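Local coordinates for probable transcriptional regulator, TetR family protein (PDB 3BJB) that probably binds cis-regulatory DNA through an N-terminal helix-turn-helix and regulates transcription, as other TetR-family proteins do, at residues P95-Y100 against D190-C195; L160-L165 against L197-L202. One frame throughout, in Å; residues are numbered along the deposited sequence.

Contact 1 of 2, residues P95-Y100 against D190-C195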
loop_
_atom_site.group_PDB
_atom_site.type_symbol
_atom_site.label_atom_id
_atom_site.label_comp_id
_atom_site.label_asym_id
_atom_site.label_seq_id
_atom_site.Cartn_x
_atom_site.Cartn_y
_atom_site.Cartn_z
ATOM N N PRO B 95 20.048 4.155 16.938
ATOM C CA PRO B 95 18.716 3.556 16.835
ATOM C C PRO B 95 18.098 3.709 15.428
ATOM O O PRO B 95 17.657 2.713 14.826
ATOM C CB PRO B 95 17.913 4.328 17.885
ATOM C CG PRO B 95 18.959 4.721 18.927
ATOM C CD PRO B 95 20.193 5.013 18.140
ATOM N N GLN B 96 18.080 4.930 14.891
ATOM C CA GLN B 96 17.496 5.132 13.583
ATOM C C GLN B 96 18.252 4.341 12.495
ATOM O O GLN B 96 17.662 3.764 11.586
ATOM C CB GLN B 96 17.229 6.627 13.249
ATOM C CG GLN B 96 18.144 7.709 13.793
ATOM C CD GLN B 96 18.107 7.853 15.312
ATOM O OE1 GLN B 96 19.025 7.410 16.001
ATOM N NE2 GLN B 96 17.063 8.481 15.831
ATOM N N ASP B 97 19.549 4.228 12.663
ATOM C CA ASP B 97 20.366 3.371 11.836
ATOM C C ASP B 97 20.028 1.877 11.909
ATOM O O ASP B 97 19.935 1.179 10.877
ATOM C CB ASP B 97 21.789 3.523 12.304
ATOM C CG ASP B 97 22.752 3.360 11.211
ATOM O OD1 ASP B 97 23.311 2.231 11.100
ATOM O OD2 ASP B 97 22.919 4.367 10.459
ATOM N N ALA B 98 19.899 1.373 13.130
ATOM C CA ALA B 98 19.622 -0.025 13.314
ATOM C C ALA B 98 18.291 -0.341 12.621
ATOM O O ALA B 98 18.111 -1.406 12.024
ATOM C CB ALA B 98 19.578 -0.366 14.778
ATOM N N VAL B 99 17.386 0.618 12.675
ATOM C CA VAL B 99 16.042 0.425 12.187
ATOM C C VAL B 99 16.098 0.484 10.673
ATOM O O VAL B 99 15.554 -0.356 9.977
ATOM C CB VAL B 99 15.075 1.465 12.795
ATOM C CG1 VAL B 99 13.741 1.356 12.152
ATOM C CG2 VAL B 99 14.943 1.252 14.323
ATOM N N TYR B 100 16.830 1.447 10.164
ATOM C CA TYR B 100 17.196 1.419 8.768
ATOM C C TYR B 100 17.712 0.051 8.321
ATOM O O TYR B 100 17.320 -0.430 7.274
ATOM C CB TYR B 100 18.250 2.472 8.479
ATOM C CG TYR B 100 18.615 2.450 7.044
ATOM C CD1 TYR B 100 17.642 2.706 6.067
ATOM C CD2 TYR B 100 19.908 2.135 6.631
ATOM C CE1 TYR B 100 17.944 2.690 4.735
ATOM C CE2 TYR B 100 20.230 2.119 5.274
ATOM C CZ TYR B 100 19.234 2.402 4.331
ATOM O OH TYR B 100 19.495 2.381 2.980
ATOM N N ASP B 190 15.055 6.207 -0.266
ATOM C CA ASP B 190 13.853 6.745 0.347
ATOM C C ASP B 190 13.514 6.169 1.707
ATOM O O ASP B 190 12.980 6.886 2.556
ATOM C CB ASP B 190 12.668 6.583 -0.575
ATOM C CG ASP B 190 12.624 7.661 -1.607
ATOM O OD1 ASP B 190 13.095 8.764 -1.281
ATOM O OD2 ASP B 190 12.142 7.414 -2.735
ATOM N N ILE B 191 13.776 4.877 1.914
ATOM C CA ILE B 191 13.662 4.350 3.247
ATOM C C ILE B 191 14.697 4.999 4.189
ATOM O O ILE B 191 14.427 5.173 5.369
ATOM C CB ILE B 191 13.739 2.854 3.255
ATOM C CG1 ILE B 191 12.515 2.277 2.518
ATOM C CG2 ILE B 191 13.779 2.356 4.670
ATOM C CD1 ILE B 191 12.790 1.006 1.680
ATOM N N ARG B 192 15.854 5.412 3.681
ATOM C CA ARG B 192 16.818 6.035 4.589
ATOM C C ARG B 192 16.398 7.416 5.049
ATOM O O ARG B 192 16.404 7.714 6.252
ATOM C CB ARG B 192 18.227 6.057 3.999
ATOM C CG ARG B 192 19.205 6.861 4.837
ATOM C CD ARG B 192 20.472 6.094 5.062
ATOM N NE ARG B 192 20.613 5.640 6.452
ATOM C CZ ARG B 192 21.609 4.859 6.893
ATOM N NH1 ARG B 192 21.655 4.507 8.186
ATOM N NH2 ARG B 192 22.544 4.411 6.041
ATOM N N ARG B 193 16.029 8.254 4.090
ATOM C CA ARG B 193 15.581 9.618 4.357
ATOM C C ARG B 193 14.386 9.628 5.320
ATOM O O ARG B 193 14.346 10.434 6.263
ATOM C CB ARG B 193 15.256 10.297 3.030
ATOM C CG ARG B 193 14.316 11.472 3.099
ATOM C CD ARG B 193 14.989 12.810 2.832
ATOM N NE ARG B 193 15.777 13.222 3.965
ATOM C CZ ARG B 193 17.094 13.130 4.017
ATOM N NH1 ARG B 193 17.766 12.652 2.971
ATOM N NH2 ARG B 193 17.734 13.537 5.116
ATOM N N ALA B 194 13.446 8.709 5.096
ATOM C CA ALA B 194 12.308 8.506 5.976
ATOM C C ALA B 194 12.727 8.154 7.392
ATOM O O ALA B 194 12.312 8.811 8.331
ATOM C CB ALA B 194 11.371 7.463 5.419
ATOM N N CYS B 195 13.582 7.157 7.562
ATOM C CA CYS B 195 14.151 6.901 8.895
ATOM C C CYS B 195 14.673 8.149 9.613
ATOM O O CYS B 195 14.421 8.338 10.799
ATOM C CB CYS B 195 15.248 5.852 8.816
ATOM S SG CYS B 195 14.548 4.259 8.547
#
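In the all-helical C-terminal domain of this TetR-family regulator, the start of helix 95-111 packs against the later part of helix 184-198, and Tyr-100 and Arg-192 meet there in a cation-pi stack. The two segments run nearly antiparallel, at 152°, with their axes 9.7 Å apart. Tyr-100 has CG trans to the backbone nitrogen, which carries the ring across to the other helix. The guanidinium of Arg-192 lies flat over one face of that ring, the planes 23° apart and the centres 3.8 Å from each other. Arg-192 CD adds a CH-pi contact over the same face, 4.0 Å from the centroid of the Tyr-100 ring. Arginine suits the position because its long chain, bent at chi2 and chi3, can lay both methylene and guanidinium on an aromatic surface and still offer N-H groups at its edge. Asp-97, one turn before Tyr-100, takes up that offer in a salt bridge. A hydrogen bond from the backbone nitrogen of Glu-93 to Asp-97 OD1 helps to fix the carboxylate, leaving OD2 for the arginine; together, stack and bridge probably limit rotation of the guanidinium. Closer to the core, Cys-195 SG sits at the edge of the ring, near its plane, and packs 4.1 Å from Tyr-100 CB; the small, weakly polar thiol suits this buried place. The branched Ile-191 places CG2 4.1 Å from Tyr-100 CD1 and also reaches Trp-170 of helix 157-179. At the polar end, Asp-97 OD2 lies 2.6 Å from Arg-192 NH1, the carboxylate and guanidinium planes turned 39° apart.

Contact 2 of 2, residues L160-L165 against L197-L202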
loop_
_atom_site.group_PDB
_atom_site.type_symbol
_atom_site.label_atom_id
_atom_site.label_comp_id
_atom_site.label_asym_id
_atom_site.label_seq_id
_atom_site.Cartn_x
_atom_site.Cartn_y
_atom_site.Cartn_z
ATOM N N LEU B 160 6.206 4.865 19.238
ATOM C CA LEU B 160 5.313 3.885 18.612
ATOM C C LEU B 160 4.673 4.490 17.363
ATOM O O LEU B 160 4.618 3.875 16.283
ATOM C CB LEU B 160 4.213 3.487 19.607
ATOM C CG LEU B 160 4.327 2.267 20.536
ATOM C CD1 LEU B 160 5.616 1.498 20.293
ATOM C CD2 LEU B 160 4.133 2.603 22.032
ATOM N N THR B 161 4.198 5.717 17.538
ATOM C CA THR B 161 3.602 6.511 16.474
ATOM C C THR B 161 4.591 6.619 15.322
ATOM O O THR B 161 4.283 6.178 14.210
ATOM C CB THR B 161 3.133 7.898 17.031
ATOM O OG1 THR B 161 2.019 7.695 17.904
ATOM C CG2 THR B 161 2.717 8.848 15.932
ATOM N N ALA B 162 5.786 7.133 15.600
ATOM C CA ALA B 162 6.857 7.255 14.580
ATOM C C ALA B 162 7.070 5.971 13.790
ATOM O O ALA B 162 7.100 5.978 12.563
ATOM C CB ALA B 162 8.162 7.732 15.206
ATOM N N LEU B 163 7.171 4.856 14.500
ATOM C CA LEU B 163 7.355 3.561 13.859
ATOM C C LEU B 163 6.119 3.054 13.131
ATOM O O LEU B 163 6.223 2.181 12.300
ATOM C CB LEU B 163 7.814 2.527 14.880
ATOM C CG LEU B 163 9.196 2.813 15.463
ATOM C CD1 LEU B 163 9.383 2.026 16.751
ATOM C CD2 LEU B 163 10.306 2.508 14.452
ATOM N N ARG B 164 4.943 3.567 13.462
ATOM C CA ARG B 164 3.742 3.122 12.764
ATOM C C ARG B 164 3.729 3.881 11.446
ATOM O O ARG B 164 3.504 3.295 10.397
ATOM C CB ARG B 164 2.478 3.383 13.604
ATOM C CG ARG B 164 1.302 2.408 13.292
ATOM C CD ARG B 164 -0.095 2.920 13.740
ATOM N NE ARG B 164 0.056 3.842 14.856
ATOM C CZ ARG B 164 -0.199 5.139 14.776
ATOM N NH1 ARG B 164 -0.660 5.635 13.641
ATOM N NH2 ARG B 164 0.005 5.928 15.822
ATOM N N LEU B 165 4.034 5.180 11.508
ATOM C CA LEU B 165 4.282 5.976 10.299
ATOM C C LEU B 165 5.383 5.396 9.363
ATOM O O LEU B 165 5.243 5.424 8.141
ATOM C CB LEU B 165 4.600 7.422 10.676
ATOM C CG LEU B 165 3.496 8.234 11.384
ATOM C CD1 LEU B 165 3.999 9.641 11.738
ATOM C CD2 LEU B 165 2.254 8.354 10.559
ATOM N N LEU B 197 14.040 11.322 8.936
ATOM C CA LEU B 197 12.998 12.286 9.172
ATOM C C LEU B 197 12.073 11.805 10.287
ATOM O O LEU B 197 11.900 12.519 11.309
ATOM C CB LEU B 197 12.271 12.633 7.870
ATOM C CG LEU B 197 13.205 13.467 6.988
ATOM C CD1 LEU B 197 12.594 13.768 5.647
ATOM C CD2 LEU B 197 13.690 14.787 7.674
ATOM N N LEU B 198 11.524 10.596 10.123
ATOM C CA LEU B 198 10.497 10.090 11.036
ATOM C C LEU B 198 10.986 9.788 12.426
ATOM O O LEU B 198 10.236 9.981 13.375
ATOM C CB LEU B 198 9.762 8.868 10.493
ATOM C CG LEU B 198 8.764 9.171 9.360
ATOM C CD1 LEU B 198 8.452 7.993 8.464
ATOM C CD2 LEU B 198 7.482 9.743 9.919
ATOM N N LEU B 199 12.234 9.336 12.554
ATOM C CA LEU B 199 12.739 8.855 13.854
ATOM C C LEU B 199 13.702 9.771 14.610
ATOM O O LEU B 199 14.475 9.290 15.441
ATOM C CB LEU B 199 13.369 7.463 13.706
ATOM C CG LEU B 199 12.588 6.376 12.975
ATOM C CD1 LEU B 199 13.510 5.180 12.786
ATOM C CD2 LEU B 199 11.315 6.001 13.738
ATOM N N VAL B 200 13.637 11.078 14.353
ATOM C CA VAL B 200 14.459 12.056 15.096
ATOM C C VAL B 200 14.451 11.842 16.595
ATOM O O VAL B 200 15.497 11.928 17.214
ATOM C CB VAL B 200 14.046 13.528 14.864
ATOM C CG1 VAL B 200 14.930 14.167 13.829
ATOM C CG2 VAL B 200 12.548 13.656 14.522
ATOM N N ASN B 201 13.283 11.546 17.167
ATOM C CA ASN B 201 13.102 11.543 18.632
ATOM C C ASN B 201 13.175 10.171 19.317
ATOM O O ASN B 201 12.693 9.996 20.437
ATOM C CB ASN B 201 11.794 12.263 18.980
ATOM C CG ASN B 201 11.706 13.638 18.330
ATOM O OD1 ASN B 201 12.539 14.519 18.589
ATOM N ND2 ASN B 201 10.704 13.824 17.470
ATOM N N LEU B 202 13.792 9.212 18.632
ATOM C CA LEU B 202 13.911 7.848 19.128
ATOM C C LEU B 202 14.944 7.656 20.272
ATOM O O LEU B 202 16.152 7.513 20.025
ATOM C CB LEU B 202 14.187 6.915 17.955
ATOM C CG LEU B 202 13.331 5.658 18.008
ATOM C CD1 LEU B 202 11.922 5.974 17.567
ATOM C CD2 LEU B 202 13.917 4.600 17.137
#
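Where helix 184-198 ends, its backbone comes within 5.8 Å of helix 157-179, measured from Ala-162 CA to Leu-198 CA, and the chain then folds into a type I beta turn from Leu-199 to Leu-202. Alanine suits this close approach: its lone methyl points at the other segment, with Ala-162 CB 3.6 Å from Leu-198 O and 3.9 Å from Leu-199 CD2. The same Leu-199 methyl also meets Leu-163, whose CD2 lies 3.7 Å from Leu-199 CD2, the two side chains crossing at about a right angle. With CG beside the backbone nitrogen (chi1 -65°), Leu-163 swings its branch back toward the turn although its CB points away. One turn after Ala-162, Leu-165 CB lies 3.8 Å from Leu-198 CD2, with Leu-165 CD1 nearly as near; Leu-198 CD1 approaches the Leu-165 carbonyl more loosely. An alanine in place of Leu-198 would probably open a gap beside Leu-165, whose CB and CD1 would lose their methyl partner here. The branched leucines fit this buried interface, whose side chains are apolar and which no hydrogen bond crosses. Around it, Leu-163 also touches Leu-147 of helix 134-150, and Leu-199 reaches Val-99 of helix 95-111. Leu-198 rests on Leu-166 and Leu-169 farther along helix 157-179, and packs against Leu-198 of the second subunit, which brings this helix end into the dimer interface.

In the fold
Contacts 1 and 2 lie with centres about 10 Å apart on the same side of the chain's centre and share helix 184-198. Their segments alternate along the sequence: 95-100, 160-165, 190-195, then 197-202. The last helix and the turn after it thus tie helix 95-111 and helix 157-179 together within the C-terminal domain. A probable hydrogen bond from Gln-96 NE2 to Leu-199 O, 2.7 Å long, joins the two contacts directly. Both also border the second subunit, where Asp-190 forms a salt bridge with Arg-164 of the partner chain, so packing inside the subunit is continuous with dimer assembly.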